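Local atomic coordinates of AT-less polyketide synthase (Streptomyces platensis subsp. rosaceus, PDB entry 4TKT), a protein that probably catalyses, through its ketosynthase domain, the carbon-carbon bond-forming condensation that extends a polyketide chain during isomigrastatin biosynthesis. Residues V133-A137 and I165-S170; F559-A563 and L583-W587. All coordinates share one frame; numbering follows the deposited sequence.

Contact 1: V133-A137 and I165-S170; sequences VFAGA and IANRVS
Val-133, Ala-135 and Ala-137 face Ile-165, Ala-166, Val-169 and Ser-170 in a strand-on-helix layer of the thiolase fold. Strand 129-136 and strand 179-182 are parallel neighbours, and helix 163-173 belongs to the beta-alpha-beta crossover between them. The geometry fits this topology: strand and helix segments run nearly antiparallel (150°), with axes approaching to 7.8 Å. Small side chains are consistent with this close spacing: the CA atoms of Ala-135 and Ala-166 are 5.6 Å apart.

Val-133 can be followed outward. Val-133 CB lies 3.5 Å from Ser-170 OG. From there Val-133 CG1, placed opposite the backbone N (chi1 -175°), lies against the helix and rests 3.7 Å from Ala-166 O, also meeting the Ala-166 methyl. Val-133 CG2 takes the other direction and sits between two residues of the next turn, 4.0 Å from Val-169 CG1 and 3.2 Å from Ser-170 OG. That hydroxyl is a polar atom against a methyl, but it is not left without a mate: it is hydrogen-bonded to Ser-179 OG, at the start of strand 179-182. Ala-166 O is likewise occupied, accepting the backbone N-H of Ser-170.

Phe-134 points to the other side of the sheet, onto helix 188-202, while Ile-165 and Val-169 also touch Phe-98 of helix 93-109. At the far end of the contact Ile-165 uses two branches: CG2 meets Ala-135 CB at 3.8 Å, and the extended arm (chi2 178°) carries CD1 to within 3.6 Å of Ala-137 CB.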
ATOM      1  N   VAL A 133      -4.954 -13.562   2.777  1.00 25.56           N
ATOM      2  CA  VAL A 133      -3.765 -12.716   2.816  1.00 25.00           C
ATOM      3  C   VAL A 133      -2.736 -13.183   1.793  1.00 24.97           C
ATOM      4  O   VAL A 133      -2.234 -14.304   1.867  1.00 24.93           O
ATOM      5  CB  VAL A 133      -3.126 -12.697   4.220  1.00 24.45           C
ATOM      6  CG1 VAL A 133      -1.961 -11.724   4.258  1.00 24.02           C
ATOM      7  CG2 VAL A 133      -4.162 -12.315   5.267  1.00 29.45           C
ATOM      8  N   PHE A 134      -2.435 -12.315   0.836  1.00 25.67           N
ATOM      9  CA  PHE A 134      -1.519 -12.642  -0.246  1.00 25.34           C
ATOM     10  C   PHE A 134      -0.398 -11.622  -0.295  1.00 25.01           C
ATOM     11  O   PHE A 134      -0.604 -10.478  -0.699  1.00 32.91           O
ATOM     12  CB  PHE A 134      -2.258 -12.685  -1.583  1.00 26.27           C
ATOM     13  CG  PHE A 134      -3.361 -13.697  -1.627  1.00 33.42           C
ATOM     14  CD1 PHE A 134      -4.618 -13.390  -1.140  1.00 27.01           C
ATOM     15  CD2 PHE A 134      -3.138 -14.962  -2.146  1.00 32.13           C
ATOM     16  CE1 PHE A 134      -5.633 -14.322  -1.172  1.00 35.51           C
ATOM     17  CE2 PHE A 134      -4.149 -15.897  -2.181  1.00 27.74           C
ATOM     18  CZ  PHE A 134      -5.398 -15.577  -1.693  1.00 36.37           C
ATOM     19  N   ALA A 135       0.790 -12.042   0.123  1.00 24.52           N
ATOM     20  CA  ALA A 135       1.922 -11.135   0.225  1.00 24.25           C
ATOM     21  C   ALA A 135       3.002 -11.472  -0.793  1.00 29.13           C
ATOM     22  O   ALA A 135       3.249 -12.638  -1.085  1.00 27.59           O
ATOM     23  CB  ALA A 135       2.493 -11.171   1.631  1.00 23.64           C
ATOM     24  N   GLY A 136       3.641 -10.442  -1.332  1.00 24.71           N
ATOM     25  CA  GLY A 136       4.757 -10.632  -2.235  1.00 25.04           C
ATOM     26  C   GLY A 136       6.050 -10.139  -1.616  1.00 30.57           C
ATOM     27  O   GLY A 136       6.123  -9.009  -1.134  1.00 32.51           O
ATOM     28  N   ALA A 137       7.066 -10.994  -1.619  1.00 29.04           N
ATOM     29  CA  ALA A 137       8.385 -10.631  -1.115  1.00 24.39           C
ATOM     30  C   ALA A 137       9.430 -11.541  -1.741  1.00 29.31           C
ATOM     31  O   ALA A 137       9.109 -12.650  -2.159  1.00 27.91           O
ATOM     32  CB  ALA A 137       8.427 -10.725   0.395  1.00 23.79           C
ATOM     33  N   ILE A 165       5.445 -13.429   6.707  1.00 21.53           N
ATOM     34  CA  ILE A 165       4.907 -12.134   6.311  1.00 24.31           C
ATOM     35  C   ILE A 165       3.391 -12.203   6.153  1.00 25.22           C
ATOM     36  O   ILE A 165       2.667 -11.343   6.652  1.00 29.56           O
ATOM     37  CB  ILE A 165       5.546 -11.640   5.000  1.00 22.50           C
ATOM     38  CG1 ILE A 165       7.043 -11.403   5.204  1.00 18.31           C
ATOM     39  CG2 ILE A 165       4.880 -10.361   4.524  1.00 18.43           C
ATOM     40  CD1 ILE A 165       7.762 -10.959   3.953  1.00 20.33           C
ATOM     41  N   ALA A 166       2.912 -13.241   5.478  1.00 26.59           N
ATOM     42  CA  ALA A 166       1.477 -13.419   5.294  1.00 26.26           C
ATOM     43  C   ALA A 166       0.836 -14.093   6.502  1.00 25.99           C
ATOM     44  O   ALA A 166      -0.280 -13.755   6.893  1.00 29.00           O
ATOM     45  CB  ALA A 166       1.202 -14.224   4.037  1.00 19.39           C
ATOM     46  N   ASN A 167       1.550 -15.048   7.090  1.00 19.27           N
ATOM     47  CA  ASN A 167       1.005 -15.844   8.183  1.00 19.55           C
ATOM     48  C   ASN A 167       0.771 -15.050   9.465  1.00 21.74           C
ATOM     49  O   ASN A 167      -0.202 -15.297  10.176  1.00 30.99           O
ATOM     50  CB  ASN A 167       1.921 -17.032   8.473  1.00 19.99           C
ATOM     51  CG  ASN A 167       1.714 -18.175   7.496  1.00 23.24           C
ATOM     52  OD1 ASN A 167       0.877 -18.092   6.598  1.00 26.86           O
ATOM     53  ND2 ASN A 167       2.478 -19.247   7.663  1.00 20.15           N
ATOM     54  N   ARG A 168       1.651 -14.099   9.763  1.00 22.60           N
ATOM     55  CA  ARG A 168       1.501 -13.299  10.975  1.00 22.69           C
ATOM     56  C   ARG A 168       0.327 -12.339  10.866  1.00 21.99           C
ATOM     57  O   ARG A 168      -0.335 -12.053  11.863  1.00 29.94           O
ATOM     58  CB  ARG A 168       2.780 -12.523  11.285  1.00 19.62           C
ATOM     59  CG  ARG A 168       3.912 -13.415  11.734  1.00 36.89           C
ATOM     60  CD  ARG A 168       4.974 -12.649  12.485  1.00 42.02           C
ATOM     61  NE  ARG A 168       6.102 -13.515  12.814  1.00 49.52           N
ATOM     62  CZ  ARG A 168       6.104 -14.393  13.812  1.00 56.39           C
ATOM     63  NH1 ARG A 168       5.033 -14.522  14.587  1.00 56.17           N
ATOM     64  NH2 ARG A 168       7.176 -15.141  14.035  1.00 60.25           N
ATOM     65  N   VAL A 169       0.074 -11.841   9.660  1.00 22.65           N
ATOM     66  CA  VAL A 169      -1.084 -10.985   9.432  1.00 25.25           C
ATOM     67  C   VAL A 169      -2.361 -11.797   9.622  1.00 25.46           C
ATOM     68  O   VAL A 169      -3.269 -11.377  10.337  1.00 33.23           O
ATOM     69  CB  VAL A 169      -1.066 -10.353   8.027  1.00 19.63           C
ATOM     70  CG1 VAL A 169      -2.379  -9.662   7.738  1.00 20.14           C
ATOM     71  CG2 VAL A 169       0.081  -9.366   7.909  1.00 19.29           C
ATOM     72  N   SER A 170      -2.418 -12.967   8.993  1.00 22.82           N
ATOM     73  CA  SER A 170      -3.569 -13.856   9.131  1.00 25.25           C
ATOM     74  C   SER A 170      -3.826 -14.198  10.592  1.00 27.45           C
ATOM     75  O   SER A 170      -4.969 -14.194  11.050  1.00 26.13           O
ATOM     76  CB  SER A 170      -3.356 -15.141   8.330  1.00 20.84           C
ATOM     77  OG  SER A 170      -3.199 -14.859   6.951  1.00 23.32           O
TER

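Contact 2: F559-A563 and L583-W587; sequences FQETA and LAVDW
At the N-terminal end of helix 560-568, Phe-559 and Gln-560 lean on Leu-583, Ala-584, Val-585 and Asp-586, part of the extended chain that follows helix 573-580. The evidence for apolar packing is at Phe-559, whose ring presents its edge: Leu-583 CD2 lies near the ring plane, 3.8 Å from Phe-559 CD2 and 3.9 Å from Phe-559 CE2. One face of the same ring receives Ala-563 CB, 4.0 Å above the plane and displaced toward the rim. Ala-563 is held one turn along by its N-H, bonded to Phe-559 O at 2.9 Å.

Gln-560 makes the longer reach. With CG opposite the backbone N (chi1 163°) and the chain straight beyond it (chi2 179°), its amide arrives alongside the backbone, Gln-560 CD being 3.9 Å from Ala-584 O and 4.0 Å from Asp-586 N. The amide plane is turned 42° from the Asp-586 carboxylate. Cutting this side chain back to an alanine is likely to leave the backbone from Ala-584 to Asp-586 without this polar neighbour and open a gap beside the helix end.

Val-585 turns elsewhere, its CG1 lying over the centre of the Trp-587 ring, which meets Trp-579 edge-to-face. Leu-583 O has a weak hydrogen bond from Arg-510. The arrangement is a pair of successive helices, 560-568 and 573-580, whose outgoing extended chain passes back beside the start of the first, at the protein surface.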
ATOM      1  N   PHE A 559     -28.573  -2.796  29.460  1.00 80.82           N
ATOM      2  CA  PHE A 559     -28.463  -1.342  29.525  1.00 75.90           C
ATOM      3  C   PHE A 559     -28.163  -0.736  28.161  1.00 70.54           C
ATOM      4  O   PHE A 559     -28.659   0.343  27.835  1.00 74.74           O
ATOM      5  CB  PHE A 559     -27.381  -0.927  30.526  1.00 74.24           C
ATOM      6  CG  PHE A 559     -26.994   0.525  30.433  1.00 69.90           C
ATOM      7  CD1 PHE A 559     -27.823   1.512  30.940  1.00 69.85           C
ATOM      8  CD2 PHE A 559     -25.798   0.903  29.844  1.00 65.81           C
ATOM      9  CE1 PHE A 559     -27.471   2.848  30.856  1.00 65.73           C
ATOM     10  CE2 PHE A 559     -25.441   2.237  29.756  1.00 61.57           C
ATOM     11  CZ  PHE A 559     -26.278   3.209  30.263  1.00 61.13           C
ATOM     12  N   GLN A 560     -27.342  -1.425  27.372  1.00 62.42           N
ATOM     13  CA  GLN A 560     -26.978  -0.948  26.041  1.00 64.13           C
ATOM     14  C   GLN A 560     -28.208  -0.737  25.169  1.00 70.61           C
ATOM     15  O   GLN A 560     -28.305   0.259  24.452  1.00 77.39           O
ATOM     16  CB  GLN A 560     -26.021  -1.923  25.351  1.00 66.52           C
ATOM     17  CG  GLN A 560     -25.924  -1.705  23.844  1.00 72.00           C
ATOM     18  CD  GLN A 560     -24.957  -2.657  23.170  1.00 74.34           C
ATOM     19  OE1 GLN A 560     -23.834  -2.842  23.627  1.00 76.17           O
ATOM     20  NE2 GLN A 560     -25.394  -3.266  22.073  1.00 73.16           N
ATOM     21  N   GLU A 561     -29.146  -1.678  25.240  1.00 71.32           N
ATOM     22  CA  GLU A 561     -30.383  -1.590  24.475  1.00 73.06           C
ATOM     23  C   GLU A 561     -31.139  -0.314  24.823  1.00 75.56           C
ATOM     24  O   GLU A 561     -31.770   0.301  23.963  1.00 77.94           O
ATOM     25  CB  GLU A 561     -31.263  -2.815  24.727  1.00 74.11           C
ATOM     26  N   THR A 562     -31.061   0.086  26.088  1.00 72.94           N
ATOM     27  CA  THR A 562     -31.725   1.298  26.545  1.00 68.09           C
ATOM     28  C   THR A 562     -30.992   2.545  26.058  1.00 60.13           C
ATOM     29  O   THR A 562     -31.613   3.505  25.602  1.00 57.86           O
ATOM     30  CB  THR A 562     -31.821   1.341  28.080  1.00 65.61           C
ATOM     31  OG1 THR A 562     -32.369   0.108  28.562  1.00 67.96           O
ATOM     32  CG2 THR A 562     -32.706   2.493  28.524  1.00 63.69           C
ATOM     33  N   ALA A 563     -29.667   2.517  26.151  1.00 50.13           N
ATOM     34  CA  ALA A 563     -28.855   3.676  25.805  1.00 56.56           C
ATOM     35  C   ALA A 563     -28.841   3.931  24.299  1.00 59.85           C
ATOM     36  O   ALA A 563     -28.747   5.078  23.860  1.00 60.62           O
ATOM     37  CB  ALA A 563     -27.436   3.501  26.328  1.00 47.37           C
ATOM     38  N   LEU A 583     -17.853   0.012  28.388  1.00 46.57           N
ATOM     39  CA  LEU A 583     -18.985  -0.770  27.905  1.00 47.54           C
ATOM     40  C   LEU A 583     -18.858  -1.068  26.415  1.00 52.88           C
ATOM     41  O   LEU A 583     -18.629  -0.166  25.610  1.00 57.12           O
ATOM     42  CB  LEU A 583     -20.300  -0.037  28.177  1.00 50.12           C
ATOM     43  CG  LEU A 583     -21.572  -0.690  27.626  1.00 56.22           C
ATOM     44  CD1 LEU A 583     -21.864  -2.000  28.345  1.00 52.38           C
ATOM     45  CD2 LEU A 583     -22.761   0.258  27.718  1.00 61.58           C
ATOM     46  N   ALA A 584     -19.001  -2.339  26.056  1.00 50.05           N
ATOM     47  CA  ALA A 584     -18.994  -2.732  24.654  1.00 46.44           C
ATOM     48  C   ALA A 584     -20.262  -2.228  23.979  1.00 48.99           C
ATOM     49  O   ALA A 584     -21.349  -2.339  24.538  1.00 53.54           O
ATOM     50  CB  ALA A 584     -18.877  -4.237  24.520  1.00 43.17           C
ATOM     51  N   VAL A 585     -20.122  -1.663  22.786  1.00 50.04           N
ATOM     52  CA  VAL A 585     -21.261  -1.080  22.085  1.00 52.05           C
ATOM     53  C   VAL A 585     -21.299  -1.504  20.620  1.00 53.25           C
ATOM     54  O   VAL A 585     -20.308  -1.370  19.902  1.00 50.33           O
ATOM     55  CB  VAL A 585     -21.239   0.463  22.159  1.00 48.11           C
ATOM     56  CG1 VAL A 585     -22.292   1.062  21.236  1.00 42.36           C
ATOM     57  CG2 VAL A 585     -21.440   0.935  23.591  1.00 47.20           C
ATOM     58  N   ASP A 586     -22.446  -2.018  20.187  1.00 50.80           N
ATOM     59  CA  ASP A 586     -22.648  -2.356  18.783  1.00 46.91           C
ATOM     60  C   ASP A 586     -23.199  -1.143  18.041  1.00 43.94           C
ATOM     61  O   ASP A 586     -24.412  -0.977  17.913  1.00 45.26           O
ATOM     62  CB  ASP A 586     -23.593  -3.551  18.643  1.00 44.86           C
ATOM     63  CG  ASP A 586     -23.642  -4.096  17.228  1.00 64.06           C
ATOM     64  OD1 ASP A 586     -22.622  -4.000  16.511  1.00 60.21           O
ATOM     65  OD2 ASP A 586     -24.700  -4.623  16.833  1.00 69.54           O
ATOM     66  N   TRP A 587     -22.293  -0.303  17.547  1.00 42.89           N
ATOM     67  CA  TRP A 587     -22.648   0.997  16.984  1.00 50.01           C
ATOM     68  C   TRP A 587     -23.540   0.923  15.749  1.00 52.83           C
ATOM     69  O   TRP A 587     -24.174   1.912  15.376  1.00 53.54           O
ATOM     70  CB  TRP A 587     -21.380   1.777  16.638  1.00 47.89           C
ATOM     71  CG  TRP A 587     -20.565   2.129  17.831  1.00 45.68           C
ATOM     72  CD1 TRP A 587     -19.428   1.511  18.259  1.00 45.02           C
ATOM     73  CD2 TRP A 587     -20.823   3.185  18.760  1.00 45.13           C
ATOM     74  NE1 TRP A 587     -18.959   2.119  19.398  1.00 44.40           N
ATOM     75  CE2 TRP A 587     -19.799   3.150  19.727  1.00 45.87           C
ATOM     76  CE3 TRP A 587     -21.820   4.160  18.868  1.00 41.86           C
ATOM     77  CZ2 TRP A 587     -19.743   4.050  20.788  1.00 50.39           C
ATOM     78  CZ3 TRP A 587     -21.764   5.051  19.921  1.00 42.91           C
ATOM     79  CH2 TRP A 587     -20.733   4.991  20.868  1.00 48.29           C
TER

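Overall arrangement
From the N terminus the chain lays down strand 9-17 and several helices before it reaches strand 129-136, passes through helix 142-151, and returns on helix 163-173, where contact 1 closes a connection of 27 residues before strand 179-182 joins the sheet. The path then completes the remaining strands of the ketosynthase core and continues through the linker region. Contact 2 comes much later, closing a 19-residue, mostly helical excursion between 559-563 and 583-587. The two loops neither nest nor cross; they lie in series. The centres of contacts 1 and 2 are 35 Å apart. The nearest atoms of contact 1 and contact 2 are about 21 Å apart. Contact 1 is buried and joins sheet to helix, whereas contact 2 joins a helix start to a loop at the periphery.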